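Local coordinates for WbbM protein (Klebsiella pneumoniae, PDB 6U4B) that is a bifunctional O-antigen polymerase that forms a trimer and probably transfers sugars through two glycosyltransferase modules, at residues 340-344 and 345-349; 350-353 and 354-357. All coordinates share one frame; numbering follows the deposited sequence.

Contact 1 of 2, residues 340-344 and 345-349; sequences NKVSY and LNKTR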
ATOM      1  N   ASN A 340     -17.288  16.979 -16.117  1.00 43.15           N
ATOM      2  CA  ASN A 340     -17.862  18.317 -16.001  1.00 42.62           C
ATOM      3  C   ASN A 340     -16.884  19.163 -15.188  1.00 47.49           C
ATOM      4  O   ASN A 340     -17.005  19.281 -13.966  1.00 50.34           O
ATOM      5  CB  ASN A 340     -19.249  18.268 -15.355  1.00 43.40           C
ATOM      6  CG  ASN A 340     -19.856  19.649 -15.158  1.00 46.63           C
ATOM      7  OD1 ASN A 340     -19.445  20.621 -15.793  1.00 47.94           O
ATOM      8  ND2 ASN A 340     -20.839  19.739 -14.268  1.00 45.77           N
ATOM      9  N   LYS A 341     -15.907  19.748 -15.886  1.00 43.70           N
ATOM     10  CA  LYS A 341     -14.921  20.645 -15.286  1.00 41.82           C
ATOM     11  C   LYS A 341     -14.164  19.970 -14.144  1.00 46.39           C
ATOM     12  O   LYS A 341     -13.948  20.555 -13.080  1.00 45.38           O
ATOM     13  CB  LYS A 341     -15.577  21.947 -14.824  1.00 44.14           C
ATOM     14  CG  LYS A 341     -16.172  22.758 -15.973  1.00 53.76           C
ATOM     15  CD  LYS A 341     -16.935  23.968 -15.471  1.00 59.18           C
ATOM     16  CE  LYS A 341     -17.665  24.671 -16.607  1.00 68.62           C
ATOM     17  NZ  LYS A 341     -16.729  25.264 -17.607  1.00 72.27           N
ATOM     18  N   VAL A 342     -13.757  18.721 -14.369  1.00 44.53           N
ATOM     19  CA  VAL A 342     -12.829  18.068 -13.459  1.00 44.27           C
ATOM     20  C   VAL A 342     -11.461  18.716 -13.609  1.00 49.21           C
ATOM     21  O   VAL A 342     -11.014  19.016 -14.727  1.00 44.35           O
ATOM     22  CB  VAL A 342     -12.773  16.557 -13.735  1.00 42.39           C
ATOM     23  CG1 VAL A 342     -11.828  15.866 -12.760  1.00 44.67           C
ATOM     24  CG2 VAL A 342     -14.165  15.955 -13.641  1.00 44.03           C
ATOM     25  N   SER A 343     -10.796  18.956 -12.481  1.00 49.43           N
ATOM     26  CA  SER A 343      -9.542  19.693 -12.485  1.00 51.35           C
ATOM     27  C   SER A 343      -8.477  18.951 -13.287  1.00 46.82           C
ATOM     28  O   SER A 343      -8.533  17.731 -13.471  1.00 41.54           O
ATOM     29  CB  SER A 343      -9.048  19.920 -11.055  1.00 55.95           C
ATOM     30  OG  SER A 343      -8.618  18.703 -10.470  1.00 54.07           O
ATOM     31  N   TYR A 344      -7.500  19.718 -13.779  1.00 50.49           N
ATOM     32  CA  TYR A 344      -6.364  19.114 -14.469  1.00 49.51           C
ATOM     33  C   TYR A 344      -5.624  18.145 -13.556  1.00 49.03           C
ATOM     34  O   TYR A 344      -5.219  17.058 -13.986  1.00 47.56           O
ATOM     35  CB  TYR A 344      -5.419  20.201 -14.982  1.00 50.70           C
ATOM     36  CG  TYR A 344      -4.260  19.664 -15.788  1.00 55.89           C
ATOM     37  CD1 TYR A 344      -3.042  19.375 -15.186  1.00 57.24           C
ATOM     38  CD2 TYR A 344      -4.384  19.438 -17.153  1.00 62.89           C
ATOM     39  CE1 TYR A 344      -1.981  18.879 -15.920  1.00 61.54           C
ATOM     40  CE2 TYR A 344      -3.327  18.945 -17.894  1.00 63.81           C
ATOM     41  CZ  TYR A 344      -2.130  18.666 -17.273  1.00 66.15           C
ATOM     42  OH  TYR A 344      -1.079  18.174 -18.012  1.00 72.60           O
ATOM     43  N   LEU A 345      -5.454  18.519 -12.285  1.00 52.32           N
ATOM     44  CA  LEU A 345      -4.801  17.637 -11.323  1.00 50.99           C
ATOM     45  C   LEU A 345      -5.567  16.328 -11.166  1.00 47.31           C
ATOM     46  O   LEU A 345      -4.976  15.243 -11.203  1.00 51.34           O
ATOM     47  CB  LEU A 345      -4.662  18.351  -9.977  1.00 50.39           C
ATOM     48  CG  LEU A 345      -3.990  17.569  -8.843  1.00 55.07           C
ATOM     49  CD1 LEU A 345      -2.603  17.093  -9.256  1.00 52.49           C
ATOM     50  CD2 LEU A 345      -3.909  18.421  -7.585  1.00 56.39           C
ATOM     51  N   ASN A 346      -6.890  16.407 -11.002  1.00 45.72           N
ATOM     52  CA  ASN A 346      -7.672  15.190 -10.802  1.00 45.10           C
ATOM     53  C   ASN A 346      -7.695  14.328 -12.056  1.00 40.88           C
ATOM     54  O   ASN A 346      -7.612  13.099 -11.966  1.00 37.75           O
ATOM     55  CB  ASN A 346      -9.091  15.536 -10.355  1.00 45.43           C
ATOM     56  CG  ASN A 346      -9.196  15.726  -8.857  1.00 48.06           C
ATOM     57  OD1 ASN A 346      -8.500  15.063  -8.087  1.00 50.73           O
ATOM     58  ND2 ASN A 346     -10.063  16.641  -8.432  1.00 44.74           N
ATOM     59  N   LYS A 347      -7.799  14.949 -13.236  1.00 42.79           N
ATOM     60  CA  LYS A 347      -7.749  14.178 -14.475  1.00 46.41           C
ATOM     61  C   LYS A 347      -6.415  13.457 -14.616  1.00 47.08           C
ATOM     62  O   LYS A 347      -6.368  12.303 -15.061  1.00 42.24           O
ATOM     63  CB  LYS A 347      -8.002  15.085 -15.683  1.00 38.58           C
ATOM     64  CG  LYS A 347      -9.456  15.511 -15.831  1.00 48.31           C
ATOM     65  CD  LYS A 347      -9.766  16.064 -17.225  1.00 49.72           C
ATOM     66  CE  LYS A 347      -9.352  17.518 -17.371  1.00 54.21           C
ATOM     67  NZ  LYS A 347      -9.997  18.153 -18.559  1.00 53.65           N
ATOM     68  N   THR A 348      -5.321  14.115 -14.226  1.00 46.69           N
ATOM     69  CA  THR A 348      -4.011  13.472 -14.266  1.00 48.64           C
ATOM     70  C   THR A 348      -3.944  12.300 -13.293  1.00 49.51           C
ATOM     71  O   THR A 348      -3.479  11.210 -13.644  1.00 44.19           O
ATOM     72  CB  THR A 348      -2.918  14.493 -13.952  1.00 45.56           C
ATOM     73  OG1 THR A 348      -2.867  15.478 -14.995  1.00 51.48           O
ATOM     74  CG2 THR A 348      -1.572  13.808 -13.831  1.00 46.06           C
ATOM     75  N   ARG A 349      -4.412  12.512 -12.060  1.00 51.13           N
ATOM     76  CA  ARG A 349      -4.419  11.441 -11.066  1.00 47.39           C
ATOM     77  C   ARG A 349      -5.249  10.253 -11.531  1.00 45.31           C
ATOM     78  O   ARG A 349      -4.879   9.096 -11.293  1.00 41.54           O
ATOM     79  CB  ARG A 349      -4.956  11.970  -9.736  1.00 43.86           C
ATOM     80  CG  ARG A 349      -4.100  13.043  -9.097  1.00 42.10           C
ATOM     81  CD  ARG A 349      -4.796  13.653  -7.893  1.00 42.76           C
ATOM     82  NE  ARG A 349      -3.866  14.376  -7.031  1.00 47.27           N
ATOM     83  CZ  ARG A 349      -4.212  14.960  -5.888  1.00 55.32           C
ATOM     84  NH1 ARG A 349      -5.469  14.909  -5.473  1.00 55.42           N
ATOM     85  NH2 ARG A 349      -3.302  15.592  -5.160  1.00 60.48           N
TER
HETATM   86  O   HOH W   1     -11.936  19.602 -17.171  1.00 39.17           O
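Lys347 reaches back from the first turn of helix 344-352 along the residues that lead into it. Its CB lies 3.5 Å from Ser343 O, and CG packs against Val342 CG1. CD passes 4.1 Å from Val342 O, and the bend at chi3 (-81°) brings Lys347 CE to 3.5 Å from Val342 O; NZ donates to a water that in turn donates to that carbonyl. The long aliphatic stem suits a partly exposed place, lying along Val342 and Ser343, while the ammonium end also bonds Asn59.

Ser343 is the N-cap: OG, 2.9 Å from Asn346 N, accepts its N-H in a capping bond. Asp310 takes both Ser343 N and Asn346 ND2, and Asn346 OD1 accepts from Trp588. At the next residue, Tyr344 O is gripped from opposite faces of its plane by Thr348 N and Thr348 OG1, one turn further on; the hydroxyl stands 3.6 Å above one face of the Tyr344 ring, near its rim.

Arg349 makes salt bridges to Asp577 of a second subunit and to Glu591 of its own chain, while Leu345 packs on the same Asp577. Where strand 333-340 passes into helix 344-352, Val342 packs on Phe308 of the neighbouring parallel strand 302-309.

Contact 2 of 2, residues 350-353 and 354-357; sequences LVNL and TSAH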
ATOM      1  N   LEU A 350      -6.376  10.517 -12.194  1.00 42.06           N
ATOM      2  CA  LEU A 350      -7.249   9.433 -12.636  1.00 39.37           C
ATOM      3  C   LEU A 350      -6.585   8.588 -13.718  1.00 40.12           C
ATOM      4  O   LEU A 350      -6.664   7.354 -13.684  1.00 41.53           O
ATOM      5  CB  LEU A 350      -8.578  10.003 -13.133  1.00 39.30           C
ATOM      6  CG  LEU A 350      -9.484  10.514 -12.011  1.00 40.81           C
ATOM      7  CD1 LEU A 350     -10.515  11.488 -12.538  1.00 36.40           C
ATOM      8  CD2 LEU A 350     -10.158   9.340 -11.319  1.00 43.45           C
ATOM      9  N   VAL A 351      -5.933   9.233 -14.688  1.00 43.61           N
ATOM     10  CA  VAL A 351      -5.216   8.490 -15.719  1.00 46.41           C
ATOM     11  C   VAL A 351      -4.076   7.692 -15.100  1.00 46.54           C
ATOM     12  O   VAL A 351      -3.818   6.545 -15.488  1.00 48.33           O
ATOM     13  CB  VAL A 351      -4.710   9.445 -16.816  1.00 50.24           C
ATOM     14  CG1 VAL A 351      -3.789   8.708 -17.778  1.00 48.72           C
ATOM     15  CG2 VAL A 351      -5.884  10.057 -17.567  1.00 54.26           C
ATOM     16  N   ASN A 352      -3.385   8.278 -14.116  1.00 45.92           N
ATOM     17  CA  ASN A 352      -2.267   7.598 -13.469  1.00 48.00           C
ATOM     18  C   ASN A 352      -2.683   6.295 -12.796  1.00 44.17           C
ATOM     19  O   ASN A 352      -1.825   5.449 -12.523  1.00 41.93           O
ATOM     20  CB  ASN A 352      -1.608   8.523 -12.446  1.00 56.39           C
ATOM     21  CG  ASN A 352      -0.854   9.665 -13.097  1.00 70.54           C
ATOM     22  OD1 ASN A 352      -0.554   9.622 -14.291  1.00 75.77           O
ATOM     23  ND2 ASN A 352      -0.538  10.693 -12.315  1.00 74.80           N
ATOM     24  N   LEU A 353      -3.977   6.116 -12.518  1.00 44.10           N
ATOM     25  CA  LEU A 353      -4.459   4.838 -12.010  1.00 47.34           C
ATOM     26  C   LEU A 353      -4.345   3.728 -13.047  1.00 48.25           C
ATOM     27  O   LEU A 353      -4.273   2.553 -12.674  1.00 42.55           O
ATOM     28  CB  LEU A 353      -5.916   4.961 -11.557  1.00 42.22           C
ATOM     29  CG  LEU A 353      -6.261   5.950 -10.443  1.00 44.14           C
ATOM     30  CD1 LEU A 353      -7.774   6.102 -10.327  1.00 47.38           C
ATOM     31  CD2 LEU A 353      -5.662   5.498  -9.116  1.00 43.18           C
ATOM     32  N   THR A 354      -4.326   4.074 -14.334  1.00 45.70           N
ATOM     33  CA  THR A 354      -4.312   3.096 -15.413  1.00 49.83           C
ATOM     34  C   THR A 354      -2.938   2.915 -16.038  1.00 54.67           C
ATOM     35  O   THR A 354      -2.795   2.093 -16.948  1.00 58.29           O
ATOM     36  CB  THR A 354      -5.311   3.500 -16.505  1.00 50.11           C
ATOM     37  OG1 THR A 354      -4.842   4.681 -17.168  1.00 51.53           O
ATOM     38  CG2 THR A 354      -6.682   3.777 -15.902  1.00 41.75           C
ATOM     39  N   SER A 355      -1.928   3.651 -15.569  1.00 62.19           N
ATOM     40  CA  SER A 355      -0.641   3.681 -16.261  1.00 66.14           C
ATOM     41  C   SER A 355       0.046   2.320 -16.240  1.00 68.23           C
ATOM     42  O   SER A 355       0.682   1.927 -17.224  1.00 70.46           O
ATOM     43  CB  SER A 355       0.259   4.747 -15.639  1.00 69.27           C
ATOM     44  OG  SER A 355      -0.296   6.039 -15.817  1.00 74.15           O
ATOM     45  N   ALA A 356      -0.069   1.587 -15.135  1.00 68.36           N
ATOM     46  CA  ALA A 356       0.577   0.285 -15.025  1.00 67.99           C
ATOM     47  C   ALA A 356      -0.224  -0.835 -15.673  1.00 64.19           C
ATOM     48  O   ALA A 356       0.188  -1.998 -15.591  1.00 64.84           O
ATOM     49  CB  ALA A 356       0.831  -0.052 -13.555  1.00 67.75           C
ATOM     50  N   HIS A 357      -1.345  -0.516 -16.322  1.00 62.03           N
ATOM     51  CA  HIS A 357      -2.281  -1.510 -16.846  1.00 57.64           C
ATOM     52  C   HIS A 357      -2.504  -1.246 -18.327  1.00 57.67           C
ATOM     53  O   HIS A 357      -3.351  -0.418 -18.702  1.00 54.80           O
ATOM     54  CB  HIS A 357      -3.593  -1.470 -16.065  1.00 52.93           C
ATOM     55  CG  HIS A 357      -3.409  -1.552 -14.583  1.00 51.22           C
ATOM     56  ND1 HIS A 357      -3.264  -2.751 -13.919  1.00 49.52           N
ATOM     57  CD2 HIS A 357      -3.330  -0.585 -13.636  1.00 50.95           C
ATOM     58  CE1 HIS A 357      -3.114  -2.520 -12.627  1.00 51.43           C
ATOM     59  NE2 HIS A 357      -3.150  -1.215 -12.429  1.00 52.94           N
TER
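The imidazole of His357 turns an edge to the chain that precedes it: CD2 lies 3.4 Å from Leu353 O, near the plane of the ring. Over one face sits the methyl of Ala356, displaced toward the rim, and His357 also packs on Ile324 of helix 313-325. The other flat side chain, the amide of Asn352, has OD1 3.9 Å from Ser355 OG, a loose approach on the exposed side of the helix end.

The polar centre of the contact is Val351 O, which accepts twice from Thr354. Thr354 OG1, 2.7 Å away, donates in the carbonyl plane, on a lone pair, whereas Thr354 N at 2.8 Å comes from above that plane, with an N-H...O angle of 156°. The hydroxyl bond depends on the rotation of the threonine: OG1 stands between the backbone N and the carbonyl carbon (chi1 69°), folded back over the last turn, and CG2 lies 3.7 Å from Leu353 C. Threonine suits this buried place because its hydroxyl can serve a carbonyl at the helix end while its methyl branch offers a nonpolar surface to the surrounding side chains. Ser355, more exposed, lays OG beside Asn352 CA at 3.4 Å.

Thr354 packs on Ile324 and Val360, and Leu353 on Asn321, Thr586 and Trp588, the last two in the loop that also holds Asn585, a magnesium-binding residue of this protein, although no ion is bound to it in this chain. Bonds from residue i+3 to the carbonyl of residue i, made by Leu353 N to Leu350 O and by Thr354 N to Val351 O, are characteristic of a tightening C-terminal helix end. A type I beta turn follows from Thr354 to His357, closed by His357 N on Thr354 O, and directs the chain toward strand 360-366.

Coming from the N terminus, the chain leaves strand 333-340, and contact 1 closes the short connection into helix 344-352. The helix then runs on without a break into contact 2, where it gives way to the turn leading to strand 360-366. The two contacts stand in series, neither nested nor crossed, with centres about 14 Å apart, one at each end of the same helix. Because strands 333-340 and 360-366 pair in parallel, the whole unit is a beta-alpha-beta crossover in the glycosyltransferase family 8 region. Residues 340-349 also reach a second subunit, whereas residues 350-357 pack within their own chain, against helix 313-325 and strand 360-366.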